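Local coordinates for ABC transporter, periplasmic solute-binding protein (Rhizobium meliloti, PDB 4WED) that probably serves as the periplasmic solute-binding component of an ABC transporter, in a family linked to peptide and nickel uptake, at residues A[317-322]-A[491-496]; A[418-423]-A[434-439]. All blocks are in the same frame, centred on the assembly; numbering follows the deposited sequence.

Contact 1: A[317-322]-A[491-496]; sequences AGNMFS and LVYVPS
Y493 pushes its ring into the bend of loop 317-322, and its hydroxyl gives a hydrogen bond to the backbone carbonyl of N319, with OH 2.9 Å from N319 O. The donor comes in from the side of that carbonyl, at a C=O...O angle of 113°, and is tilted 29° from the carbonyl plane. Both faces of the ring are covered by loop residues in CH-pi contacts. On one, S322 CB sits over the middle, 3.6 Å from the centroid of the Y493 ring; on the opposite face A317 CB is offset toward the rim, where it comes within 3.5 Å of Y493 CZ. With chi1 at -53°, Y493 CG stands beside its own backbone N, and the ring extends from the strand between these two carbons. This is a tyrosine from strand 488-500 filling the concave side of a loop, just after the short strand 315-316 pairs antiparallel with it in the curled sheet of a type II periplasmic binding fold. The pairing carries on from a backbone bond between Y493 and K315 to one from A317 N to L491 O (2.7 Å), although the position of that oxygen is less certain. Several polar groups of the loop find partners elsewhere in the chain. N319 turns its amide away from the tyrosine, ND2 bonding to K330 O and OD1 accepting from F332 N, while S322 OG bonds to G271 O and M320 O to T274 OG1. With alanine at position Y493, N319 O would probably lose its phenolic donor, and a gap would be left between A317 CB and S322 CB.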
loop_
_atom_site.group_PDB
_atom_site.type_symbol
_atom_site.label_atom_id
_atom_site.label_comp_id
_atom_site.label_asym_id
_atom_site.label_seq_id
_atom_site.Cartn_x
_atom_site.Cartn_y
_atom_site.Cartn_z
ATOM N N ALA A 317 4.660 12.937 -8.312
ATOM C CA ALA A 317 5.498 12.533 -7.190
ATOM C C ALA A 317 6.794 13.330 -7.201
ATOM O O ALA A 317 7.472 13.440 -8.225
ATOM C CB ALA A 317 5.788 11.047 -7.257
ATOM N N GLY A 318 7.082 13.927 -6.063
ATOM C CA GLY A 318 8.411 14.424 -5.764
ATOM C C GLY A 318 9.237 13.412 -4.962
ATOM O O GLY A 318 10.436 13.374 -5.073
ATOM N N ASN A 319 8.591 12.604 -4.148
ATOM C CA ASN A 319 9.285 11.668 -3.255
ATOM C C ASN A 319 8.924 10.248 -3.609
ATOM O O ASN A 319 7.857 9.977 -4.192
ATOM C CB ASN A 319 8.870 11.927 -1.827
ATOM C CG ASN A 319 9.273 13.291 -1.372
ATOM O OD1 ASN A 319 8.906 14.278 -1.990
ATOM N ND2 ASN A 319 10.065 13.362 -0.331
HETATM N N MSE A 320 9.821 9.333 -3.285
HETATM C CA MSE A 320 9.550 7.938 -3.545
HETATM C C MSE A 320 8.313 7.515 -2.835
HETATM O O MSE A 320 7.596 6.643 -3.315
HETATM C CB MSE A 320 10.682 7.059 -3.093
HETATM C CG MSE A 320 10.563 5.615 -3.616
HETATM SE SE MSE A 320 12.080 4.543 -2.830
HETATM C CE MSE A 320 11.383 2.713 -3.187
ATOM N N PHE A 321 8.050 8.099 -1.679
ATOM C CA PHE A 321 6.887 7.735 -0.908
ATOM C C PHE A 321 6.098 8.981 -0.629
ATOM O O PHE A 321 6.680 10.013 -0.227
ATOM C CB PHE A 321 7.292 7.135 0.401
ATOM C CG PHE A 321 8.051 5.877 0.262
ATOM C CD1 PHE A 321 7.421 4.713 -0.221
ATOM C CD2 PHE A 321 9.388 5.814 0.635
ATOM C CE1 PHE A 321 8.120 3.521 -0.350
ATOM C CE2 PHE A 321 10.073 4.631 0.514
ATOM C CZ PHE A 321 9.440 3.476 0.023
ATOM N N SER A 322 4.781 8.891 -0.822
ATOM C CA SER A 322 3.902 10.015 -0.472
ATOM C C SER A 322 3.877 10.217 1.041
ATOM O O SER A 322 4.292 9.343 1.812
ATOM C CB SER A 322 2.473 9.827 -1.025
ATOM O OG SER A 322 1.636 9.147 -0.097
ATOM N N LEU A 491 7.250 9.214 -10.416
ATOM C CA LEU A 491 6.462 9.902 -11.431
ATOM C C LEU A 491 5.179 10.465 -10.831
ATOM O O LEU A 491 5.085 11.651 -10.605
ATOM C CB LEU A 491 6.203 8.931 -12.568
ATOM C CG LEU A 491 7.482 8.463 -13.255
ATOM C CD1 LEU A 491 7.111 7.495 -14.356
ATOM C CD2 LEU A 491 8.194 9.666 -13.849
ATOM N N VAL A 492 4.253 9.594 -10.453
ATOM C CA VAL A 492 3.015 9.975 -9.807
ATOM C C VAL A 492 2.695 9.007 -8.638
ATOM O O VAL A 492 3.182 7.871 -8.599
ATOM C CB VAL A 492 1.848 9.929 -10.786
ATOM C CG1 VAL A 492 1.945 11.034 -11.847
ATOM C CG2 VAL A 492 1.785 8.558 -11.437
ATOM N N TYR A 493 1.889 9.495 -7.699
ATOM C CA TYR A 493 1.211 8.662 -6.753
ATOM C C TYR A 493 -0.047 8.127 -7.421
ATOM O O TYR A 493 -0.795 8.844 -8.132
ATOM C CB TYR A 493 0.918 9.443 -5.465
ATOM C CG TYR A 493 2.183 10.098 -4.906
ATOM C CD1 TYR A 493 3.300 9.334 -4.652
ATOM C CD2 TYR A 493 2.266 11.470 -4.688
ATOM C CE1 TYR A 493 4.461 9.894 -4.177
ATOM C CE2 TYR A 493 3.440 12.066 -4.210
ATOM C CZ TYR A 493 4.537 11.259 -3.963
ATOM O OH TYR A 493 5.718 11.758 -3.493
ATOM N N VAL A 494 -0.275 6.848 -7.216
ATOM C CA VAL A 494 -1.402 6.154 -7.846
ATOM C C VAL A 494 -2.670 6.365 -7.008
ATOM O O VAL A 494 -2.786 5.830 -5.917
ATOM C CB VAL A 494 -1.081 4.660 -7.955
ATOM C CG1 VAL A 494 -2.248 3.857 -8.524
ATOM C CG2 VAL A 494 0.161 4.448 -8.822
ATOM N N PRO A 495 -3.645 7.132 -7.521
ATOM C CA PRO A 495 -4.760 7.484 -6.641
ATOM C C PRO A 495 -5.731 6.324 -6.435
ATOM O O PRO A 495 -5.720 5.346 -7.183
ATOM C CB PRO A 495 -5.439 8.588 -7.415
ATOM C CG PRO A 495 -5.320 8.097 -8.827
ATOM C CD PRO A 495 -4.005 7.366 -8.933
ATOM N N SER A 496 -6.546 6.445 -5.395
ATOM C CA SER A 496 -7.543 5.445 -5.045
ATOM C C SER A 496 -8.869 6.140 -5.017
ATOM O O SER A 496 -9.059 7.150 -4.321
ATOM C CB SER A 496 -7.257 4.850 -3.664
ATOM O OG SER A 496 -8.062 3.706 -3.405
#

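Contact 2: A[418-423]-A[434-439]; sequences GFFLTY and VALCLS
A435, the helix residue touched by Y423, offers its carbonyl oxygen to K448 NZ, and the same ammonium group also bonds to L438 O. K448 thus binds two carbonyls at the C-terminal end of helix 430-437, where partial negative charge would be expected to welcome a lysine. L438, the first residue past the helix, still reaches back with its N to V434 O at 3.2 Å. Across the contact itself the meeting is apolar in character. Y423 brings the far end of its ring to the A435 methyl, with OH 3.3 Å and CZ 3.7 Å from A435 CB; the methyl lies oblique to the ring. L436 has the largest share of the buried surface. Its chi2 of -179° sets CD1 opposite CA and pointing at the strand, 4.3 Å from L421 O, with CD2 as the side branch that comes within 4.2 Å of F420 CD2. The F420 and L436 side chains pass each other pointing opposite ways, and L436 CD2 lies oblique to the phenylalanine ring. The S432 hydroxyl of the same helix takes up the backbone N of Y423, through a hydrogen bond to OG, while T422 OG1 bonds to T274 N. Strand 417-421 runs antiparallel to strand 274-279, F419 on its other side packs against helix 378-392, and helix 430-437 lies over the F420 side of the strand with helix 457-465 behind it, touched by V434, C437 and L438.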
loop_
_atom_site.group_PDB
_atom_site.type_symbol
_atom_site.label_atom_id
_atom_site.label_comp_id
_atom_site.label_asym_id
_atom_site.label_seq_id
_atom_site.Cartn_x
_atom_site.Cartn_y
_atom_site.Cartn_z
ATOM N N GLY A 418 12.686 1.547 -17.027
ATOM C CA GLY A 418 11.503 0.717 -16.762
ATOM C C GLY A 418 10.711 1.225 -15.579
ATOM O O GLY A 418 11.155 2.107 -14.859
ATOM N N PHE A 419 9.540 0.636 -15.372
ATOM C CA PHE A 419 8.606 1.085 -14.357
ATOM C C PHE A 419 8.434 0.131 -13.211
ATOM O O PHE A 419 8.220 -1.064 -13.394
ATOM C CB PHE A 419 7.235 1.310 -14.949
ATOM C CG PHE A 419 7.200 2.357 -16.022
ATOM C CD1 PHE A 419 7.933 3.532 -15.891
ATOM C CD2 PHE A 419 6.395 2.196 -17.117
ATOM C CE1 PHE A 419 7.883 4.513 -16.880
ATOM C CE2 PHE A 419 6.349 3.161 -18.117
ATOM C CZ PHE A 419 7.087 4.325 -17.986
ATOM N N PHE A 420 8.452 0.697 -12.020
ATOM C CA PHE A 420 8.149 -0.037 -10.839
ATOM C C PHE A 420 7.040 0.665 -10.127
ATOM O O PHE A 420 6.824 1.873 -10.284
ATOM C CB PHE A 420 9.360 -0.046 -9.928
ATOM C CG PHE A 420 10.480 -0.873 -10.446
ATOM C CD1 PHE A 420 11.273 -0.412 -11.474
ATOM C CD2 PHE A 420 10.756 -2.112 -9.895
ATOM C CE1 PHE A 420 12.318 -1.180 -11.957
ATOM C CE2 PHE A 420 11.802 -2.889 -10.383
ATOM C CZ PHE A 420 12.581 -2.424 -11.416
ATOM N N LEU A 421 6.353 -0.111 -9.320
ATOM C CA LEU A 421 5.320 0.343 -8.426
ATOM C C LEU A 421 5.770 -0.053 -7.066
ATOM O O LEU A 421 6.198 -1.138 -6.908
ATOM C CB LEU A 421 4.007 -0.381 -8.724
ATOM C CG LEU A 421 3.217 0.123 -9.940
ATOM C CD1 LEU A 421 2.156 -0.897 -10.259
ATOM C CD2 LEU A 421 2.561 1.450 -9.710
ATOM N N THR A 422 5.693 0.850 -6.094
ATOM C CA THR A 422 5.942 0.490 -4.723
ATOM C C THR A 422 4.852 -0.432 -4.172
ATOM O O THR A 422 3.784 -0.593 -4.727
ATOM C CB THR A 422 6.157 1.720 -3.778
ATOM O OG1 THR A 422 5.012 2.598 -3.752
ATOM C CG2 THR A 422 7.382 2.500 -4.199
ATOM N N TYR A 423 5.165 -1.055 -3.059
ATOM C CA TYR A 423 4.292 -2.021 -2.458
ATOM C C TYR A 423 3.061 -1.352 -1.838
ATOM O O TYR A 423 1.967 -1.966 -1.840
ATOM C CB TYR A 423 5.058 -2.825 -1.401
ATOM C CG TYR A 423 6.083 -3.814 -1.938
ATOM C CD1 TYR A 423 6.263 -3.990 -3.284
ATOM C CD2 TYR A 423 6.833 -4.618 -1.074
ATOM C CE1 TYR A 423 7.174 -4.907 -3.765
ATOM C CE2 TYR A 423 7.723 -5.566 -1.561
ATOM C CZ TYR A 423 7.891 -5.689 -2.918
ATOM O OH TYR A 423 8.764 -6.577 -3.490
ATOM N N VAL A 434 13.751 -2.191 1.019
ATOM C CA VAL A 434 14.529 -3.377 1.123
ATOM C C VAL A 434 14.399 -4.197 -0.155
ATOM O O VAL A 434 15.409 -4.596 -0.742
ATOM C CB VAL A 434 14.081 -4.196 2.348
ATOM C CG1 VAL A 434 14.600 -5.624 2.275
ATOM C CG2 VAL A 434 14.581 -3.523 3.638
ATOM N N ALA A 435 13.160 -4.456 -0.583
ATOM C CA ALA A 435 12.933 -5.364 -1.689
ATOM C C ALA A 435 13.457 -4.803 -3.013
ATOM O O ALA A 435 13.953 -5.569 -3.845
ATOM C CB ALA A 435 11.467 -5.694 -1.810
ATOM N N LEU A 436 13.369 -3.481 -3.197
ATOM C CA LEU A 436 13.677 -2.885 -4.482
ATOM C C LEU A 436 15.015 -2.153 -4.513
ATOM O O LEU A 436 15.474 -1.764 -5.580
ATOM C CB LEU A 436 12.581 -1.894 -4.889
ATOM C CG LEU A 436 11.147 -2.437 -5.005
ATOM C CD1 LEU A 436 10.225 -1.291 -5.437
ATOM C CD2 LEU A 436 11.019 -3.593 -5.988
ATOM N N CYS A 437 15.616 -1.935 -3.354
ATOM C CA CYS A 437 16.804 -1.117 -3.298
ATOM C C CYS A 437 18.009 -1.739 -2.604
ATOM O O CYS A 437 19.123 -1.344 -2.898
ATOM C CB CYS A 437 16.478 0.215 -2.660
ATOM S SG CYS A 437 15.299 1.189 -3.615
ATOM N N LEU A 438 17.825 -2.697 -1.704
ATOM C CA LEU A 438 18.972 -3.326 -1.058
ATOM C C LEU A 438 19.577 -4.415 -1.974
ATOM O O LEU A 438 18.901 -5.400 -2.287
ATOM C CB LEU A 438 18.557 -3.915 0.306
ATOM C CG LEU A 438 19.647 -4.503 1.279
ATOM C CD1 LEU A 438 20.473 -3.469 2.022
ATOM C CD2 LEU A 438 18.994 -5.380 2.319
ATOM N N SER A 439 20.835 -4.241 -2.400
ATOM C CA SER A 439 21.548 -5.282 -3.196
ATOM C C SER A 439 21.423 -6.688 -2.638
ATOM O O SER A 439 21.111 -7.607 -3.374
ATOM C CB SER A 439 23.051 -5.004 -3.323
ATOM O OG SER A 439 23.308 -4.069 -4.342
#

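In the fold
Contact 1 and contact 2 have centres 14 Å apart and both reach the same curled antiparallel sheet, in which strand 274-279 pairs with both 417-421 and 488-500. Along the chain the order is 317-322, 418-423, 434-439, 491-496, so contact 2 is nested within the loop that contact 1 closes. Contact 1 joins segments 169 residues apart, whereas contact 2 is a local strand-helix packing across 11 residues. They also touch directly: V494 CG2 packs 3.9 Å from L421 CD2, and F321 CE1 lies 4.0 Å from T422 CG2. Helix 430-437 connects them further, since M320 and F321 lean on its S432 and L433, and loop, helix and sheet thus pack together.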